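PDB 5H2A: KLLA0C04147p from Kluyveromyces lactis, which probably binds and transfers sterols as a member of the oxysterol-binding protein family, this chain being the ankyrin-repeat domain of the longer protein. Local coordinates for residues N166-I169 with D170-N173; G195-V198 with L199-F202; K205-I208 with L209-R212. All coordinates share one frame; numbering follows the deposited sequence.

Interaction 1: N166-I169 with D170-N173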
loop_
_atom_site.group_PDB
_atom_site.type_symbol
_atom_site.label_atom_id
_atom_site.label_comp_id
_atom_site.label_asym_id
_atom_site.label_seq_id
_atom_site.Cartn_x
_atom_site.Cartn_y
_atom_site.Cartn_z
ATOM N N ASN A 166 -6.885 -7.508 -20.400
ATOM C CA ASN A 166 -6.011 -8.636 -20.720
ATOM C C ASN A 166 -6.388 -9.930 -20.012
ATOM O O ASN A 166 -5.694 -10.939 -20.198
ATOM C CB ASN A 166 -4.558 -8.288 -20.368
ATOM C CG ASN A 166 -4.034 -7.119 -21.168
ATOM O OD1 ASN A 166 -4.606 -6.764 -22.201
ATOM N ND2 ASN A 166 -2.927 -6.517 -20.704
ATOM N N ARG A 167 -7.438 -9.928 -19.183
ATOM C CA ARG A 167 -7.784 -11.083 -18.351
ATOM C C ARG A 167 -6.566 -11.616 -17.596
ATOM O O ARG A 167 -6.362 -12.825 -17.470
ATOM C CB ARG A 167 -8.434 -12.193 -19.184
ATOM C CG ARG A 167 -9.672 -11.757 -19.953
ATOM C CD ARG A 167 -10.260 -12.935 -20.738
ATOM N NE ARG A 167 -10.931 -13.858 -19.829
ATOM C CZ ARG A 167 -10.541 -15.099 -19.580
ATOM N NH1 ARG A 167 -9.484 -15.597 -20.206
ATOM N NH2 ARG A 167 -11.233 -15.849 -18.732
ATOM N N ASP A 168 -5.757 -10.701 -17.061
ATOM C CA ASP A 168 -4.424 -11.034 -16.560
ATOM C C ASP A 168 -4.473 -11.101 -15.032
ATOM O O ASP A 168 -4.251 -10.110 -14.335
ATOM C CB ASP A 168 -3.419 -10.009 -17.079
ATOM C CG ASP A 168 -1.979 -10.393 -16.790
ATOM O OD1 ASP A 168 -1.758 -11.240 -15.905
ATOM O OD2 ASP A 168 -1.078 -9.822 -17.443
ATOM N N ILE A 169 -4.744 -12.302 -14.516
ATOM C CA ILE A 169 -4.916 -12.513 -13.078
ATOM C C ILE A 169 -3.635 -12.190 -12.309
ATOM O O ILE A 169 -3.686 -11.657 -11.195
ATOM C CB ILE A 169 -5.371 -13.957 -12.807
ATOM C CG1 ILE A 169 -6.754 -14.200 -13.410
ATOM C CG2 ILE A 169 -5.380 -14.247 -11.316
ATOM C CD1 ILE A 169 -7.843 -13.436 -12.713
ATOM N N ASP A 170 -2.474 -12.561 -12.859
ATOM C CA ASP A 170 -1.217 -12.236 -12.189
ATOM C C ASP A 170 -1.030 -10.728 -12.063
ATOM O O ASP A 170 -0.617 -10.233 -11.010
ATOM C CB ASP A 170 -0.034 -12.836 -12.944
ATOM C CG ASP A 170 0.005 -14.343 -12.854
ATOM O OD1 ASP A 170 -0.576 -14.902 -11.899
ATOM O OD2 ASP A 170 0.638 -14.963 -13.727
ATOM N N HIS A 171 -1.306 -9.991 -13.137
ATOM C CA HIS A 171 -1.172 -8.542 -13.111
ATOM C C HIS A 171 -2.141 -7.926 -12.110
ATOM O O HIS A 171 -1.755 -7.069 -11.304
ATOM C CB HIS A 171 -1.413 -7.982 -14.515
ATOM C CG HIS A 171 -1.090 -6.528 -14.657
ATOM N ND1 HIS A 171 -1.373 -5.816 -15.803
ATOM C CD2 HIS A 171 -0.498 -5.654 -13.808
ATOM C CE1 HIS A 171 -0.977 -4.564 -15.651
ATOM N NE2 HIS A 171 -0.438 -4.443 -14.450
ATOM N N LEU A 172 -3.410 -8.354 -12.151
ATOM C CA LEU A 172 -4.396 -7.900 -11.170
ATOM C C LEU A 172 -3.926 -8.175 -9.750
ATOM O O LEU A 172 -4.044 -7.311 -8.868
ATOM C CB LEU A 172 -5.741 -8.589 -11.425
ATOM C CG LEU A 172 -6.549 -8.144 -12.650
ATOM C CD1 LEU A 172 -7.667 -9.156 -12.879
ATOM C CD2 LEU A 172 -7.138 -6.747 -12.424
ATOM N N ASN A 173 -3.381 -9.371 -9.509
ATOM C CA ASN A 173 -2.881 -9.697 -8.174
ATOM C C ASN A 173 -1.709 -8.808 -7.793
ATOM O O ASN A 173 -1.594 -8.382 -6.637
ATOM C CB ASN A 173 -2.485 -11.172 -8.115
ATOM C CG ASN A 173 -3.671 -12.080 -7.885
ATOM O OD1 ASN A 173 -4.667 -11.673 -7.296
ATOM N ND2 ASN A 173 -3.560 -13.322 -8.326
HETATM O O HOH W 1 -1.660 -7.278 -18.206
HETATM O O HOH W 2 -2.174 -14.331 -15.117
#

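Interaction 2: G195-V198 with L199-F202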
loop_
_atom_site.group_PDB
_atom_site.type_symbol
_atom_site.label_atom_id
_atom_site.label_comp_id
_atom_site.label_asym_id
_atom_site.label_seq_id
_atom_site.Cartn_x
_atom_site.Cartn_y
_atom_site.Cartn_z
ATOM N N GLY A 195 -22.694 2.512 -17.594
ATOM C CA GLY A 195 -23.467 2.291 -16.390
ATOM C C GLY A 195 -23.122 1.022 -15.633
ATOM O O GLY A 195 -23.815 0.695 -14.663
ATOM N N ASP A 196 -22.074 0.305 -16.037
ATOM C CA ASP A 196 -21.675 -0.962 -15.428
ATOM C C ASP A 196 -20.480 -0.801 -14.497
ATOM O O ASP A 196 -19.580 -0.003 -14.754
ATOM C CB ASP A 196 -21.281 -1.979 -16.498
ATOM C CG ASP A 196 -22.461 -2.479 -17.287
ATOM O OD1 ASP A 196 -23.608 -2.242 -16.843
ATOM O OD2 ASP A 196 -22.232 -3.100 -18.342
ATOM N N THR A 197 -20.473 -1.592 -13.424
ATOM C CA THR A 197 -19.246 -1.912 -12.702
ATOM C C THR A 197 -18.558 -3.077 -13.405
ATOM O O THR A 197 -19.150 -3.730 -14.267
ATOM C CB THR A 197 -19.551 -2.318 -11.266
ATOM O OG1 THR A 197 -20.209 -3.590 -11.277
ATOM C CG2 THR A 197 -20.460 -1.288 -10.585
ATOM N N VAL A 198 -17.298 -3.355 -13.039
ATOM C CA VAL A 198 -16.661 -4.494 -13.690
ATOM C C VAL A 198 -17.394 -5.776 -13.341
ATOM O O VAL A 198 -17.406 -6.714 -14.140
ATOM C CB VAL A 198 -15.147 -4.612 -13.385
ATOM C CG1 VAL A 198 -14.380 -3.472 -14.057
ATOM C CG2 VAL A 198 -14.848 -4.691 -11.874
ATOM N N LEU A 199 -18.057 -5.837 -12.178
ATOM C CA LEU A 199 -18.785 -7.068 -11.870
ATOM C C LEU A 199 -19.947 -7.271 -12.839
ATOM O O LEU A 199 -20.141 -8.381 -13.343
ATOM C CB LEU A 199 -19.269 -7.075 -10.416
ATOM C CG LEU A 199 -19.990 -8.360 -9.960
ATOM C CD1 LEU A 199 -19.121 -9.642 -10.099
ATOM C CD2 LEU A 199 -20.455 -8.209 -8.494
ATOM N N HIS A 200 -20.714 -6.213 -13.145
ATOM C CA HIS A 200 -21.749 -6.344 -14.176
ATOM C C HIS A 200 -21.144 -6.742 -15.512
ATOM O O HIS A 200 -21.681 -7.600 -16.229
ATOM C CB HIS A 200 -22.504 -5.032 -14.363
ATOM C CG HIS A 200 -23.329 -4.647 -13.187
ATOM N ND1 HIS A 200 -22.877 -3.764 -12.234
ATOM C CD2 HIS A 200 -24.572 -5.021 -12.803
ATOM C CE1 HIS A 200 -23.807 -3.611 -11.309
ATOM N NE2 HIS A 200 -24.846 -4.357 -11.634
ATOM N N GLU A 201 -20.055 -6.067 -15.881
ATOM C CA GLU A 201 -19.411 -6.275 -17.171
ATOM C C GLU A 201 -19.002 -7.731 -17.356
ATOM O O GLU A 201 -19.290 -8.347 -18.393
ATOM C CB GLU A 201 -18.197 -5.340 -17.275
ATOM C CG GLU A 201 -17.298 -5.635 -18.457
ATOM C CD GLU A 201 -15.999 -4.827 -18.445
ATOM O OE1 GLU A 201 -15.854 -3.922 -17.598
ATOM O OE2 GLU A 201 -15.121 -5.120 -19.286
ATOM N N PHE A 202 -18.332 -8.309 -16.357
ATOM C CA PHE A 202 -17.843 -9.665 -16.531
ATOM C C PHE A 202 -18.883 -10.724 -16.213
ATOM O O PHE A 202 -18.743 -11.858 -16.683
ATOM C CB PHE A 202 -16.562 -9.867 -15.716
ATOM C CG PHE A 202 -15.391 -9.132 -16.318
ATOM C CD1 PHE A 202 -14.695 -9.686 -17.390
ATOM C CD2 PHE A 202 -15.059 -7.862 -15.886
ATOM C CE1 PHE A 202 -13.643 -8.995 -17.990
ATOM C CE2 PHE A 202 -14.011 -7.145 -16.481
ATOM C CZ PHE A 202 -13.294 -7.722 -17.536
HETATM O O HOH W 3 -17.332 -1.968 -16.362
#

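Interaction 3: K205-I208 with L209-R212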
loop_
_atom_site.group_PDB
_atom_site.type_symbol
_atom_site.label_atom_id
_atom_site.label_comp_id
_atom_site.label_asym_id
_atom_site.label_seq_id
_atom_site.Cartn_x
_atom_site.Cartn_y
_atom_site.Cartn_z
ATOM N N LYS A 205 -20.279 -10.948 -19.618
ATOM C CA LYS A 205 -19.315 -11.680 -20.430
ATOM C C LYS A 205 -19.239 -13.163 -20.076
ATOM O O LYS A 205 -18.538 -13.900 -20.779
ATOM C CB LYS A 205 -17.930 -11.043 -20.289
ATOM C CG LYS A 205 -17.785 -9.723 -21.060
ATOM C CD LYS A 205 -16.471 -9.031 -20.685
ATOM C CE LYS A 205 -16.227 -7.785 -21.546
ATOM N NZ LYS A 205 -14.893 -7.200 -21.191
ATOM N N ARG A 206 -19.933 -13.608 -19.018
ATOM C CA ARG A 206 -19.852 -14.997 -18.549
ATOM C C ARG A 206 -18.413 -15.404 -18.255
ATOM O O ARG A 206 -18.025 -16.556 -18.453
ATOM C CB ARG A 206 -20.479 -15.969 -19.552
ATOM C CG ARG A 206 -21.933 -16.252 -19.286
ATOM C CD ARG A 206 -22.774 -15.046 -19.566
ATOM N NE ARG A 206 -24.198 -15.283 -19.311
ATOM C CZ ARG A 206 -25.146 -14.399 -19.607
ATOM N NH1 ARG A 206 -24.808 -13.243 -20.170
ATOM N NH2 ARG A 206 -26.421 -14.664 -19.353
ATOM N N ASP A 207 -17.604 -14.461 -17.785
ATOM C CA ASP A 207 -16.189 -14.721 -17.548
ATOM C C ASP A 207 -16.076 -15.180 -16.095
ATOM O O ASP A 207 -15.918 -14.378 -15.182
ATOM C CB ASP A 207 -15.360 -13.472 -17.843
ATOM C CG ASP A 207 -13.867 -13.761 -17.888
ATOM O OD1 ASP A 207 -13.432 -14.771 -17.279
ATOM O OD2 ASP A 207 -13.126 -12.990 -18.538
ATOM N N ILE A 208 -16.170 -16.495 -15.888
ATOM C CA ILE A 208 -16.177 -17.055 -14.537
ATOM C C ILE A 208 -14.876 -16.736 -13.817
ATOM O O ILE A 208 -14.876 -16.333 -12.645
ATOM C CB ILE A 208 -16.422 -18.575 -14.599
ATOM C CG1 ILE A 208 -17.858 -18.845 -15.060
ATOM C CG2 ILE A 208 -16.141 -19.218 -13.243
ATOM C CD1 ILE A 208 -18.127 -20.307 -15.447
ATOM N N LEU A 209 -13.747 -16.925 -14.507
ATOM C CA LEU A 209 -12.433 -16.633 -13.924
ATOM C C LEU A 209 -12.362 -15.217 -13.361
ATOM O O LEU A 209 -11.895 -14.995 -12.230
ATOM C CB LEU A 209 -11.346 -16.822 -14.987
ATOM C CG LEU A 209 -9.907 -16.526 -14.540
ATOM C CD1 LEU A 209 -9.424 -17.611 -13.594
ATOM C CD2 LEU A 209 -8.977 -16.394 -15.733
ATOM N N LEU A 210 -12.797 -14.237 -14.154
ATOM C CA LEU A 210 -12.679 -12.845 -13.735
ATOM C C LEU A 210 -13.748 -12.479 -12.713
ATOM O O LEU A 210 -13.473 -11.709 -11.791
ATOM C CB LEU A 210 -12.751 -11.904 -14.944
ATOM C CG LEU A 210 -11.392 -11.584 -15.587
ATOM C CD1 LEU A 210 -10.496 -10.819 -14.625
ATOM C CD2 LEU A 210 -10.690 -12.875 -16.054
ATOM N N CYS A 211 -14.963 -13.019 -12.845
ATOM C CA CYS A 211 -15.966 -12.774 -11.806
ATOM C C CYS A 211 -15.500 -13.287 -10.450
ATOM O O CYS A 211 -15.696 -12.620 -9.430
ATOM C CB CYS A 211 -17.297 -13.416 -12.179
ATOM S SG CYS A 211 -18.110 -12.534 -13.509
ATOM N N ARG A 212 -14.907 -14.483 -10.411
ATOM C CA ARG A 212 -14.401 -15.002 -9.138
ATOM C C ARG A 212 -13.345 -14.075 -8.545
ATOM O O ARG A 212 -13.362 -13.790 -7.339
ATOM C CB ARG A 212 -13.826 -16.408 -9.334
ATOM C CG ARG A 212 -14.117 -17.345 -8.169
ATOM C CD ARG A 212 -13.313 -18.640 -8.244
ATOM N NE ARG A 212 -13.608 -19.443 -9.426
ATOM C CZ ARG A 212 -14.739 -20.116 -9.610
ATOM N NH1 ARG A 212 -15.703 -20.067 -8.698
ATOM N NH2 ARG A 212 -14.908 -20.833 -10.710
HETATM O O HOH W 4 -13.838 -17.830 -17.380
#

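Interaction 1: N166-I169 with D170-N173
Asp168 caps the start of helix 169-176: its OD1 accepts the backbone N-H of His171 at 3.1 Å, met from above the carboxylate plane. Behind it the helical bonds begin, Leu172 N to Asp168 O and Asn173 N to Ile169 O. CG lies anti to the backbone N (chi1 -171°), which carries the carboxylate over the first turn, where CG rests 3.4 Å from His171 CB; the two side chains cross at about a right angle, carboxylate and ring planes 67° apart. Two waters extend the polar network. One donates to Asp168 OD2 at 2.7 Å, accepts from Asn166 ND2 and bonds His171 ND1, while His171 NE2 is held by Glu159. The other donates to Asp168 OD1 and accepts from Asp170 N, 2.9 Å away. The apolar contact is looser, Ile169 CD1 lying 4.3 Å from Leu172 CD1. Ile169 CG2 runs alongside the Asn173 amide, 3.6 Å from ND2; Asn173 OD1 accepts from Trp213. Were Asp168 an alanine, the His171 N-H would probably lose its cap and the two waters the carboxylate they share. Arg167 ends the preceding helix in a Schellman motif. At the positive end of the helix dipole, the Asp168 carboxylate is likely to be favoured in its charged form.

Interaction 2: G195-V198 with L199-F202
Thr197 and His200 meet obliquely at the start of helix 198-204, the threonine hydroxyl pointing at ND1 of the imidazole. Thr197 OG1 and His200 ND1 form a hydrogen bond of 2.8 Å in which either could be the donor, and Thr197 N adds a weak bond to the same nitrogen. The threonine hydroxyl stands between its backbone N and carbonyl carbon (chi1 70°), a rotamer that turns OG1 to the ring; Thr197 CB lies at the ring edge, in its plane. At the far end His200 NE2 donates to the backbone oxygen of Lys229, fixing how the imidazole is turned. The Asp196 carboxylate also crosses this side chain, its plane 22° from that of the ring, but CG touches His200 CB, at 3.9 Å, while its oxygens are engaged by Lys204 and Arg227. On another side of the turn, Val198 CB packs 4.1 Å from Phe202 CD2. Val198 O approaches the Phe202 ring at its edge, 3.1 Å from CD2, and accepts the Phe202 N-H. Over one face of that ring lies Glu201 CG, offset toward the rim. Glu201 is extended beyond CG, bringing OE1 to 3.9 Å from Val198 CG1; its carboxylate pairs with Lys205 and Arg161. Glu201 N bonds to Thr197 O at 3.0 Å, in the carbonyl plane, as the first helical turn closes. Thr197 is the N-cap, and the Thr-Val-Leu-His run resembles the TPLH signature of ankyrin repeats, with valine at the proline position; the threonine-histidine bond is consistent with that motif, where it ties a helix entry to its first turn.

Interaction 3: K205-I208 with L209-R212
An N-capping aspartate opens helix 208-215, which follows helix 198-204 in the ankyrin domain. Asp207 OD1 accepts the backbone N-H of Leu210 at 3.2 Å, approached from above the carboxylate plane with an N-H...O angle of 161°. A water donates to the same OD1 and accepts from Leu209 N at 3.0 Å, so two N-H groups of the first turn are served by the carboxylate, one directly and one through water. A chi1 of -168° turns the Asp207 carboxylate back across the Leu210 side chain, which it crosses obliquely, with OD2 3.5 Å from Leu210 CD2. That second oxygen forms a salt bridge with Arg167. Asp207 O meanwhile accepts from Cys211 N at 2.9 Å, nearly in line with the C=O bond, and Ile208 O takes the N-H of Arg212. One turn apart, Ile208 and Arg212 lie side by side and point the same way. Ile208 CG2 comes to 3.2 Å from Arg212 NH2, a tight approach to an arginine whose chain bends at chi3 (-62°) and whose NH2 is bound by Glu253. Just before the cap, Arg206 closes the preceding helix with the positive phi of a Schellman motif. The turn sits between three neighbours: Phe202 of helix 198-204 packs against Leu210 and Cys211, Met257 of helix 249-268 touches Cys211 and Arg212, and helix 169-176 brings Ile169 to Leu209 and Leu172 to Leu210.

In the fold
Each contact lies at the start of a helix, in chain order helices 169-176, 198-204 and 208-215; Asp168 and Asp207 cap theirs with a carboxylate, and Thr197 holds the N-cap position of helix 198-204. Interactions 2 and 3, on helices that follow each other, have centres about 11 Å apart and are tied by a probable hydrogen bond from Asp207 N to Phe202 O, 3.0 Å. Interaction 1 lies about 13 Å, centre to centre, from interaction 3, which it meets through the Arg167 NE to Asp207 OD2 salt bridge of 2.7 Å. It does not touch interaction 2, about 17 Å away between centres. Charge and packing thus join the starts of helices 169-176 and 208-215 within the ankyrin domain.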